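Local atomic coordinates of outer surface protein (Borrelia burgdorferi, PDB entry 5IZT), a protein that is of unknown molecular function but belongs to the PFam54 family of Borrelia surface proteins, whose member BbCRASP-1 binds the complement regulator factor H. Residues A[187-198]-A[297-308]; A[281-289]-A[378-386]. All coordinates share one frame; numbering follows the deposited sequence. Where two conformers were deposited one is given.

Overall arrangement
Both contacts are built on helix 280-316, a long rod of this all-helical, single-chain fold of the Borrelia BbCRASP-1 family. Contact 2 uses its N-terminal part, residues 281-289, which run roughly parallel (35°) to 378-386 of helix 366-395. Contact 1 uses residues 297-308 further along, against which 187-198 of helix 179-197 run roughly antiparallel (152°). The two centres are 24 Å apart, on opposite sides of the chain's centre, and the nearest atoms of the contacts stay about 6 Å from each other. Helix 280-316 thus ties the N-terminal helix of the modelled fragment to the C-terminal one, while helix 322-359 touches side chains of both contacts.

Contact 1 (A[187-198]-A[297-308]); sequences LIRAISEEKNKT and FELALEEINKKI
Ile191 of helix 179-197 packs its CD1 against Leu301 and Ile304 of helix 280-316, with Ile191 CD1 to Ile304 CG2 at 3.7 Å. With chi1 at -66°, Ile191 CG1 leads CD1 into this seam while CG2 touches Leu301 O and slides past the Asn305 side chain. Toward the start of 187-198 Leu187 CD2 meets Ile308 CD1 at 3.6 Å, while Ile188 crosses Ile308 at a slant, its CG1 and CD1 on Ile308 CG2. In the other direction Leu301 sets both methyls against Glu194 CB. Glu194 OE1 reaches the Phe297 ring edge in plane, 3.8 Å from Phe297 CZ, with carboxylate and ring 81° apart; Lys197 NZ holds OE2, and Arg343 makes a cation-pi contact with the ring. At the polar margin Lys195, bent at its last two torsions, brings NZ to Glu302 OE1 at 2.7 Å, nearly along the C-O axis. A water links NZ to Glu298 O, a second joins Ile188 O to Asn305 OD1, and a third joins Thr198 O to Glu298 OE2, which Gln294 also binds. The segment axes approach to 10.0 Å at 152°; the seam should exclude water, while waters at its edge serve the carbonyls of Ile188, Glu298 and Thr198.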
loop_
_atom_site.group_PDB
_atom_site.type_symbol
_atom_site.label_atom_id
_atom_site.label_comp_id
_atom_site.label_asym_id
_atom_site.label_seq_id
_atom_site.Cartn_x
_atom_site.Cartn_y
_atom_site.Cartn_z
ATOM N N LEU A 187 9.850 14.116 13.360
ATOM C CA LEU A 187 9.926 13.100 12.310
ATOM C C LEU A 187 9.875 11.690 12.893
ATOM O O LEU A 187 9.198 10.806 12.344
ATOM C CB LEU A 187 11.196 13.294 11.480
ATOM C CG LEU A 187 11.315 12.399 10.244
ATOM C CD1 LEU A 187 10.087 12.564 9.336
ATOM C CD2 LEU A 187 12.624 12.697 9.494
ATOM N N ILE A 188 10.563 11.462 14.016
ATOM C CA ILE A 188 10.497 10.164 14.686
ATOM C C ILE A 188 9.062 9.847 15.101
ATOM O O ILE A 188 8.578 8.720 14.923
ATOM C CB ILE A 188 11.457 10.142 15.890
ATOM C CG1 ILE A 188 12.910 10.220 15.411
ATOM C CG2 ILE A 188 11.226 8.893 16.764
ATOM C CD1 ILE A 188 13.897 10.541 16.505
ATOM N N ARG A 189 8.361 10.839 15.657
ATOM C CA ARG A 189 6.962 10.659 16.038
ATOM C C ARG A 189 6.095 10.320 14.825
ATOM O O ARG A 189 5.220 9.445 14.895
ATOM C CB ARG A 189 6.468 11.935 16.726
ATOM C CG ARG A 189 5.273 11.795 17.658
ATOM C CD ARG A 189 5.167 13.024 18.582
ATOM N NE ARG A 189 5.246 14.291 17.846
ATOM C CZ ARG A 189 6.298 15.111 17.838
ATOM N NH1 ARG A 189 7.384 14.824 18.542
ATOM N NH2 ARG A 189 6.257 16.231 17.130
ATOM N N ALA A 190 6.318 11.011 13.705
ATOM C CA ALA A 190 5.474 10.793 12.533
ATOM C C ALA A 190 5.627 9.377 11.987
ATOM O O ALA A 190 4.638 8.741 11.606
ATOM C CB ALA A 190 5.801 11.815 11.450
ATOM N N ILE A 191 6.858 8.872 11.950
ATOM C CA ILE A 191 7.113 7.509 11.488
ATOM C C ILE A 191 6.457 6.503 12.424
ATOM O O ILE A 191 5.825 5.531 11.988
ATOM C CB ILE A 191 8.630 7.257 11.385
ATOM C CG1 ILE A 191 9.271 8.136 10.295
ATOM C CG2 ILE A 191 8.927 5.759 11.197
ATOM C CD1 ILE A 191 8.886 7.753 8.869
ATOM N N SER A 192 6.625 6.715 13.730
ATOM C CA SER A 192 6.023 5.836 14.728
ATOM C C SER A 192 4.501 5.814 14.606
ATOM O O SER A 192 3.875 4.750 14.712
ATOM C CB SER A 192 6.449 6.297 16.121
ATOM O OG SER A 192 5.869 5.487 17.121
ATOM N N GLU A 193 3.886 6.981 14.392
ATOM C CA GLU A 193 2.440 7.021 14.187
ATOM C C GLU A 193 2.030 6.211 12.963
ATOM O O GLU A 193 1.012 5.510 12.984
ATOM C CB GLU A 193 1.964 8.467 14.047
ATOM C CG GLU A 193 1.900 9.245 15.359
ATOM C CD GLU A 193 1.573 10.715 15.146
ATOM O OE1 GLU A 193 1.228 11.088 14.003
ATOM O OE2 GLU A 193 1.670 11.498 16.118
ATOM N N GLU A 194 2.804 6.297 11.881
ATOM C CA GLU A 194 2.450 5.573 10.664
ATOM C C GLU A 194 2.684 4.073 10.801
ATOM O O GLU A 194 1.863 3.271 10.325
ATOM C CB GLU A 194 3.227 6.131 9.479
ATOM C CG GLU A 194 2.803 7.525 9.111
ATOM C CD GLU A 194 1.332 7.583 8.731
ATOM O OE1 GLU A 194 0.832 6.615 8.102
ATOM O OE2 GLU A 194 0.677 8.585 9.066
ATOM N N LYS A 195 3.790 3.671 11.440
ATOM C CA LYS A 195 4.023 2.249 11.678
ATOM C C LYS A 195 2.890 1.647 12.490
ATOM O O LYS A 195 2.445 0.526 12.202
ATOM C CB LYS A 195 5.343 2.025 12.415
ATOM C CG LYS A 195 6.591 2.383 11.638
ATOM C CD LYS A 195 7.839 2.178 12.498
ATOM C CE LYS A 195 8.201 0.709 12.627
ATOM N NZ LYS A 195 8.817 0.186 11.377
ATOM N N ASN A 196 2.416 2.374 13.517
ATOM C CA ASN A 196 1.324 1.865 14.339
ATOM C C ASN A 196 0.071 1.610 13.510
ATOM O O ASN A 196 -0.643 0.630 13.750
ATOM C CB ASN A 196 1.004 2.824 15.487
ATOM C CG ASN A 196 0.062 2.205 16.508
ATOM O OD1 ASN A 196 -1.102 2.603 16.619
ATOM N ND2 ASN A 196 0.548 1.203 17.237
ATOM N N LYS A 197 -0.212 2.477 12.534
ATOM C CA LYS A 197 -1.414 2.308 11.721
ATOM C C LYS A 197 -1.306 1.163 10.723
ATOM O O LYS A 197 -2.330 0.742 10.177
ATOM C CB LYS A 197 -1.737 3.598 10.979
ATOM C CG LYS A 197 -2.384 4.637 11.860
ATOM C CD LYS A 197 -2.842 5.824 11.047
ATOM C CE LYS A 197 -1.664 6.617 10.524
ATOM N NZ LYS A 197 -2.092 7.844 9.795
ATOM N N THR A 198 -0.102 0.668 10.441
ATOM C CA THR A 198 0.001 -0.479 9.547
ATOM C C THR A 198 -0.401 -1.780 10.227
ATOM O O THR A 198 -0.497 -2.813 9.557
ATOM C CB THR A 198 1.425 -0.631 9.005
ATOM O OG1 THR A 198 2.294 -1.056 10.061
ATOM C CG2 THR A 198 1.934 0.683 8.446
ATOM N N PHE A 297 5.721 1.017 0.995
ATOM C CA PHE A 297 5.412 2.004 2.033
ATOM C C PHE A 297 5.971 1.571 3.386
ATOM O O PHE A 297 6.653 2.349 4.068
ATOM C CB PHE A 297 3.891 2.208 2.098
ATOM C CG PHE A 297 3.429 3.111 3.196
ATOM C CD1 PHE A 297 3.530 4.497 3.065
ATOM C CD2 PHE A 297 2.874 2.594 4.344
ATOM C CE1 PHE A 297 3.077 5.339 4.078
ATOM C CE2 PHE A 297 2.421 3.436 5.373
ATOM C CZ PHE A 297 2.537 4.806 5.239
ATOM N N GLU A 298 5.712 0.323 3.786
ATOM C CA GLU A 298 6.184 -0.136 5.094
ATOM C C GLU A 298 7.707 -0.225 5.148
ATOM O O GLU A 298 8.318 0.072 6.187
ATOM C CB GLU A 298 5.545 -1.492 5.433
ATOM C CG GLU A 298 4.043 -1.395 5.703
ATOM C CD GLU A 298 3.394 -2.733 6.056
ATOM O OE1 GLU A 298 4.115 -3.703 6.377
ATOM O OE2 GLU A 298 2.145 -2.805 5.997
ATOM N N LEU A 299 8.342 -0.677 4.064
ATOM C CA LEU A 299 9.804 -0.725 4.042
ATOM C C LEU A 299 10.402 0.682 4.113
ATOM O O LEU A 299 11.447 0.894 4.741
ATOM C CB LEU A 299 10.289 -1.463 2.787
ATOM C CG LEU A 299 10.067 -2.981 2.704
ATOM C CD1 LEU A 299 10.329 -3.459 1.300
ATOM C CD2 LEU A 299 10.979 -3.728 3.694
ATOM N N ALA A 300 9.740 1.656 3.490
ATOM C CA ALA A 300 10.239 3.028 3.496
ATOM C C ALA A 300 10.150 3.639 4.886
ATOM O O ALA A 300 11.039 4.399 5.298
ATOM C CB ALA A 300 9.467 3.869 2.475
ATOM N N LEU A 301 9.088 3.330 5.630
ATOM C CA LEU A 301 9.012 3.820 7.004
ATOM C C LEU A 301 10.213 3.353 7.817
ATOM O O LEU A 301 10.898 4.162 8.450
ATOM C CB LEU A 301 7.707 3.356 7.657
ATOM C CG LEU A 301 6.415 3.887 7.032
ATOM C CD1 LEU A 301 5.254 3.191 7.722
ATOM C CD2 LEU A 301 6.288 5.417 7.160
ATOM N N GLU A 302 10.534 2.058 7.752
ATOM C CA GLU A 302 11.671 1.552 8.519
ATOM C C GLU A 302 12.991 2.132 8.020
ATOM O O GLU A 302 13.905 2.371 8.816
ATOM C CB GLU A 302 11.705 0.023 8.489
ATOM C CG GLU A 302 12.675 -0.595 9.503
ATOM C CD GLU A 302 12.589 0.023 10.906
ATOM O OE1 GLU A 302 11.469 0.199 11.442
ATOM O OE2 GLU A 302 13.663 0.307 11.485
ATOM N N GLU A 303 13.123 2.332 6.706
ATOM C CA GLU A 303 14.351 2.902 6.161
ATOM C C GLU A 303 14.570 4.332 6.649
ATOM O O GLU A 303 15.697 4.706 6.999
ATOM C CB GLU A 303 14.305 2.845 4.626
ATOM C CG GLU A 303 15.624 3.172 3.935
ATOM C CD GLU A 303 16.713 2.143 4.192
ATOM O OE1 GLU A 303 16.396 0.939 4.310
ATOM O OE2 GLU A 303 17.893 2.550 4.267
ATOM N N ILE A 304 13.505 5.145 6.690
ATOM C CA ILE A 304 13.615 6.503 7.216
ATOM C C ILE A 304 14.043 6.470 8.674
ATOM O O ILE A 304 14.940 7.210 9.092
ATOM C CB ILE A 304 12.288 7.264 7.045
ATOM C CG1 ILE A 304 11.988 7.491 5.564
ATOM C CG2 ILE A 304 12.322 8.594 7.810
ATOM C CD1 ILE A 304 10.595 8.046 5.288
ATOM N N ASN A 305 13.399 5.611 9.472
ATOM C CA ASN A 305 13.772 5.450 10.878
ATOM C C ASN A 305 15.252 5.106 11.021
ATOM O O ASN A 305 15.963 5.693 11.851
ATOM C CB ASN A 305 12.904 4.356 11.510
ATOM C CG ASN A 305 12.553 4.633 12.956
ATOM O OD1 ASN A 305 12.585 5.771 13.413
ATOM N ND2 ASN A 305 12.201 3.580 13.685
ATOM N N LYS A 306 15.742 4.163 10.200
ATOM C CA LYS A 306 17.157 3.779 10.265
ATOM C C LYS A 306 18.072 4.945 9.901
ATOM O O LYS A 306 19.126 5.140 10.526
ATOM C CB LYS A 306 17.437 2.608 9.322
ATOM C CG LYS A 306 16.827 1.279 9.729
ATOM C CD LYS A 306 17.377 0.130 8.878
ATOM C CE LYS A 306 17.094 0.326 7.397
ATOM N NZ LYS A 306 17.801 -0.674 6.545
ATOM N N LYS A 307 17.714 5.700 8.857
ATOM C CA LYS A 307 18.548 6.825 8.425
ATOM C C LYS A 307 18.610 7.926 9.471
ATOM O O LYS A 307 19.656 8.570 9.640
ATOM C CB LYS A 307 18.039 7.368 7.091
ATOM C CG LYS A 307 18.408 6.437 5.929
ATOM C CD LYS A 307 19.930 6.287 5.857
ATOM C CE LYS A 307 20.415 5.878 4.475
ATOM N NZ LYS A 307 20.064 4.466 4.191
ATOM N N ILE A 308 17.499 8.183 10.156
ATOM C CA ILE A 308 17.499 9.179 11.226
ATOM C C ILE A 308 18.544 8.831 12.268
ATOM O O ILE A 308 19.307 9.693 12.709
ATOM C CB ILE A 308 16.103 9.288 11.860
ATOM C CG1 ILE A 308 15.101 9.881 10.869
ATOM C CG2 ILE A 308 16.169 10.107 13.142
ATOM C CD1 ILE A 308 13.710 9.889 11.420
HETATM O O HOH W 1 10.136 6.188 14.933
HETATM O O HOH W 2 7.263 -0.168 8.746
HETATM O O HOH W 3 0.562 -4.240 7.418
#

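Contact 2 (A[281-289]-A[378-386]); sequences SLIRELMIS and LDNMQNARQ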
loop_
_atom_site.group_PDB
_atom_site.type_symbol
_atom_site.label_atom_id
_atom_site.label_comp_id
_atom_site.label_asym_id
_atom_site.label_seq_id
_atom_site.Cartn_x
_atom_site.Cartn_y
_atom_site.Cartn_z
ATOM N N SER A 281 -5.709 -11.183 -16.078
ATOM C CA SER A 281 -4.467 -10.408 -16.048
ATOM C C SER A 281 -4.694 -9.028 -15.447
ATOM O O SER A 281 -3.819 -8.494 -14.752
ATOM C CB SER A 281 -3.871 -10.295 -17.452
ATOM O OG SER A 281 -3.592 -11.581 -17.991
ATOM N N LEU A 282 -5.861 -8.428 -15.707
ATOM C CA LEU A 282 -6.180 -7.140 -15.108
ATOM C C LEU A 282 -6.269 -7.254 -13.592
ATOM O O LEU A 282 -5.745 -6.412 -12.860
ATOM C CB LEU A 282 -7.500 -6.611 -15.672
ATOM C CG LEU A 282 -8.121 -5.428 -14.913
ATOM C CD1 LEU A 282 -7.232 -4.190 -14.962
ATOM C CD2 LEU A 282 -9.548 -5.107 -15.425
ATOM N N ILE A 283 -6.949 -8.290 -13.107
ATOM C CA ILE A 283 -7.068 -8.507 -11.668
ATOM C C ILE A 283 -5.689 -8.645 -11.035
ATOM O O ILE A 283 -5.420 -8.064 -9.971
ATOM C CB ILE A 283 -7.939 -9.750 -11.387
ATOM C CG1 ILE A 283 -9.367 -9.547 -11.875
ATOM C CG2 ILE A 283 -7.977 -10.056 -9.886
ATOM C CD1 ILE A 283 -10.223 -10.868 -11.779
ATOM N N ARG A 284 -4.798 -9.414 -11.674
ATOM C CA ARG A 284 -3.425 -9.537 -11.182
ATOM C C ARG A 284 -2.745 -8.170 -11.086
ATOM O O ARG A 284 -2.158 -7.830 -10.050
ATOM C CB ARG A 284 -2.608 -10.466 -12.090
ATOM C CG ARG A 284 -2.949 -11.952 -11.961
ATOM C CD ARG A 284 -2.022 -12.849 -12.787
ATOM N NE ARG A 284 -2.379 -14.256 -12.596
ATOM C CZ ARG A 284 -2.923 -15.029 -13.534
ATOM N NH1 ARG A 284 -3.162 -14.541 -14.745
ATOM N NH2 ARG A 284 -3.209 -16.296 -13.265
ATOM N N GLU A 285 -2.787 -7.384 -12.172
ATOM C CA GLU A 285 -2.144 -6.068 -12.155
ATOM C C GLU A 285 -2.731 -5.174 -11.062
ATOM O O GLU A 285 -1.990 -4.431 -10.407
ATOM C CB GLU A 285 -2.264 -5.370 -13.512
ATOM C CG GLU A 285 -1.555 -6.049 -14.689
ATOM C CD GLU A 285 -1.523 -5.156 -15.944
ATOM O OE1 GLU A 285 -2.525 -5.096 -16.687
ATOM O OE2 GLU A 285 -0.492 -4.476 -16.165
ATOM N N LEU A 286 -4.057 -5.198 -10.870
ATOM C CA LEU A 286 -4.662 -4.358 -9.835
ATOM C C LEU A 286 -4.159 -4.750 -8.457
ATOM O O LEU A 286 -3.744 -3.891 -7.668
ATOM C CB LEU A 286 -6.197 -4.441 -9.862
ATOM C CG LEU A 286 -6.867 -3.842 -11.105
ATOM C CD1 LEU A 286 -8.329 -4.270 -11.140
ATOM C CD2 LEU A 286 -6.742 -2.322 -11.090
ATOM N N MET A 287 -4.201 -6.048 -8.141
ATOM C CA MET A 287 -3.798 -6.477 -6.804
ATOM C C MET A 287 -2.298 -6.297 -6.596
ATOM O O MET A 287 -1.864 -5.890 -5.509
ATOM C CB MET A 287 -4.201 -7.934 -6.559
ATOM C CG MET A 287 -3.795 -8.423 -5.161
ATOM S SD MET A 287 -4.503 -7.441 -3.803
ATOM C CE MET A 287 -6.255 -7.823 -3.961
ATOM N N ILE A 288 -1.491 -6.588 -7.619
ATOM C CA ILE A 288 -0.049 -6.383 -7.486
ATOM C C ILE A 288 0.252 -4.910 -7.219
ATOM O O ILE A 288 1.150 -4.580 -6.433
ATOM C CB ILE A 288 0.689 -6.900 -8.740
ATOM C CG1 ILE A 288 0.746 -8.427 -8.746
ATOM C CG2 ILE A 288 2.112 -6.298 -8.833
ATOM C CD1 ILE A 288 1.250 -9.023 -10.062
ATOM N N SER A 289 -0.480 -3.999 -7.870
ATOM C CA SER A 289 -0.216 -2.579 -7.653
ATOM C C SER A 289 -0.532 -2.181 -6.222
ATOM O O SER A 289 0.151 -1.325 -5.653
ATOM C CB SER A 289 -1.004 -1.698 -8.632
ATOM O OG SER A 289 -2.379 -1.566 -8.259
ATOM N N LEU A 378 -6.411 1.864 -13.791
ATOM C CA LEU A 378 -5.240 0.989 -13.671
ATOM C C LEU A 378 -3.934 1.777 -13.717
ATOM O O LEU A 378 -3.031 1.557 -12.901
ATOM C CB LEU A 378 -5.267 -0.080 -14.771
ATOM C CG LEU A 378 -4.068 -1.032 -14.816
ATOM C CD1 LEU A 378 -3.887 -1.813 -13.492
ATOM C CD2 LEU A 378 -4.196 -1.981 -16.009
ATOM N N ASP A 379 -3.799 2.686 -14.685
ATOM C CA ASP A 379 -2.551 3.436 -14.811
ATOM C C ASP A 379 -2.299 4.309 -13.592
ATOM O O ASP A 379 -1.154 4.433 -13.134
ATOM C CB ASP A 379 -2.574 4.275 -16.090
ATOM C CG ASP A 379 -2.433 3.432 -17.341
ATOM O OD1 ASP A 379 -1.454 2.649 -17.436
ATOM O OD2 ASP A 379 -3.340 3.499 -18.200
ATOM N N ASN A 380 -3.350 4.937 -13.061
ATOM C CA ASN A 380 -3.188 5.747 -11.856
ATOM C C ASN A 380 -2.711 4.899 -10.681
ATOM O O ASN A 380 -1.879 5.340 -9.879
ATOM C CB ASN A 380 -4.506 6.428 -11.497
ATOM C CG ASN A 380 -4.913 7.510 -12.470
ATOM O OD1 ASN A 380 -4.086 8.137 -13.145
ATOM N ND2 ASN A 380 -6.215 7.742 -12.544
ATOM N N MET A 381 -3.250 3.686 -10.536
ATOM C CA MET A 381 -2.822 2.822 -9.436
ATOM C C MET A 381 -1.382 2.349 -9.614
ATOM O O MET A 381 -0.598 2.353 -8.657
ATOM C CB MET A 381 -3.766 1.628 -9.324
ATOM C CG MET A 381 -5.154 2.032 -8.836
ATOM S SD MET A 381 -6.352 0.664 -8.933
ATOM C CE MET A 381 -7.407 1.054 -7.527
ATOM N N GLN A 382 -1.013 1.953 -10.835
ATOM C CA GLN A 382 0.363 1.535 -11.088
ATOM C C GLN A 382 1.339 2.701 -10.969
ATOM O O GLN A 382 2.465 2.523 -10.470
ATOM C CB GLN A 382 0.452 0.864 -12.462
ATOM C CG GLN A 382 -0.209 -0.535 -12.479
ATOM C CD GLN A 382 -0.167 -1.199 -13.843
ATOM O OE1 GLN A 382 -0.322 -0.538 -14.877
ATOM N NE2 GLN A 382 0.055 -2.518 -13.857
ATOM N N ASN A 383 0.918 3.908 -11.358
ATOM C CA ASN A 383 1.798 5.070 -11.225
ATOM C C ASN A 383 2.005 5.427 -9.756
ATOM O O ASN A 383 3.108 5.823 -9.347
ATOM C CB ASN A 383 1.212 6.259 -12.003
ATOM C CG ASN A 383 1.343 6.087 -13.520
ATOM O OD1 ASN A 383 2.192 5.334 -13.989
ATOM N ND2 ASN A 383 0.511 6.795 -14.287
ATOM N N ALA A 384 0.959 5.268 -8.938
ATOM C CA ALA A 384 1.124 5.495 -7.503
ATOM C C ALA A 384 2.076 4.473 -6.887
ATOM O O ALA A 384 2.943 4.844 -6.076
ATOM C CB ALA A 384 -0.232 5.465 -6.798
ATOM N N ARG A 385 1.931 3.191 -7.257
ATOM C CA ARG A 385 2.828 2.157 -6.747
ATOM C C ARG A 385 4.271 2.480 -7.091
ATOM O O ARG A 385 5.156 2.406 -6.235
ATOM C CB ARG A 385 2.448 0.784 -7.313
ATOM C CG ARG A 385 3.253 -0.403 -6.719
ATOM C CD ARG A 385 4.616 -0.632 -7.396
ATOM N NE ARG A 385 5.378 -1.711 -6.768
ATOM C CZ ARG A 385 6.046 -1.593 -5.622
ATOM N NH1 ARG A 385 6.043 -0.440 -4.970
ATOM N NH2 ARG A 385 6.711 -2.628 -5.127
ATOM N N GLN A 386 4.525 2.816 -8.354
ATOM C CA GLN A 386 5.874 3.129 -8.804
ATOM C C GLN A 386 6.438 4.342 -8.078
ATOM O O GLN A 386 7.640 4.399 -7.789
ATOM C CB GLN A 386 5.851 3.356 -10.320
ATOM C CG GLN A 386 7.170 3.774 -10.937
ATOM C CD GLN A 386 8.206 2.671 -10.910
ATOM O OE1 GLN A 386 7.869 1.489 -10.820
ATOM N NE2 GLN A 386 9.477 3.052 -10.992
HETATM O O HOH W 4 0.519 -3.958 -11.402
#
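Gln382 NE2 is tied to Glu285 twice, once directly and once through a water. It donates to Glu285 OE2 at 3.1 Å with an N-H...O angle of 155°, and it also donates to a water that in turn donates a hydrogen bond to Glu285 O at 2.7 Å. The acceptor lies close to the amide plane of Gln382, whereas the amide nitrogen approaches from well above the carboxylate plane, the two flat groups being turned 75° apart. Both chains run extended beyond CG, which lets their ends meet between the helices, and the two bonds together should restrain rotation of the Gln382 amide. Behind this polar pair, Leu378 CD2 sits 3.6 Å from Glu285 OE1 and also touches Leu282 CD1. The Leu378 chi1 of 177° swings CG away from its own backbone N, so that CD1 packs on Leu286 CD2. Leu286 CD2 also touches Met381 SD at 3.7 Å, and Met381 in turn leans on Trp346 and Ala350 of helix 322-359. Ser289 is buried where the backbones come closest, its CA 5.4 Å from Gln382 CA. Ser289 OG rests 3.6 Å from Met381 CB, donates to Leu286 O and is bound by Trp346 NE1, so this buried hydroxyl is satisfied on both counts. Ser289 O faces the aliphatic CG of Arg385 at 3.4 Å and accepts from Thr293, while Arg385 carries its guanidinium on to Ser296. The small serine probably helps the two segments to come within 9.3 Å between axes, and the contact thus combines a leucine-methionine core with one amide-carboxylate bond at its partly exposed margin.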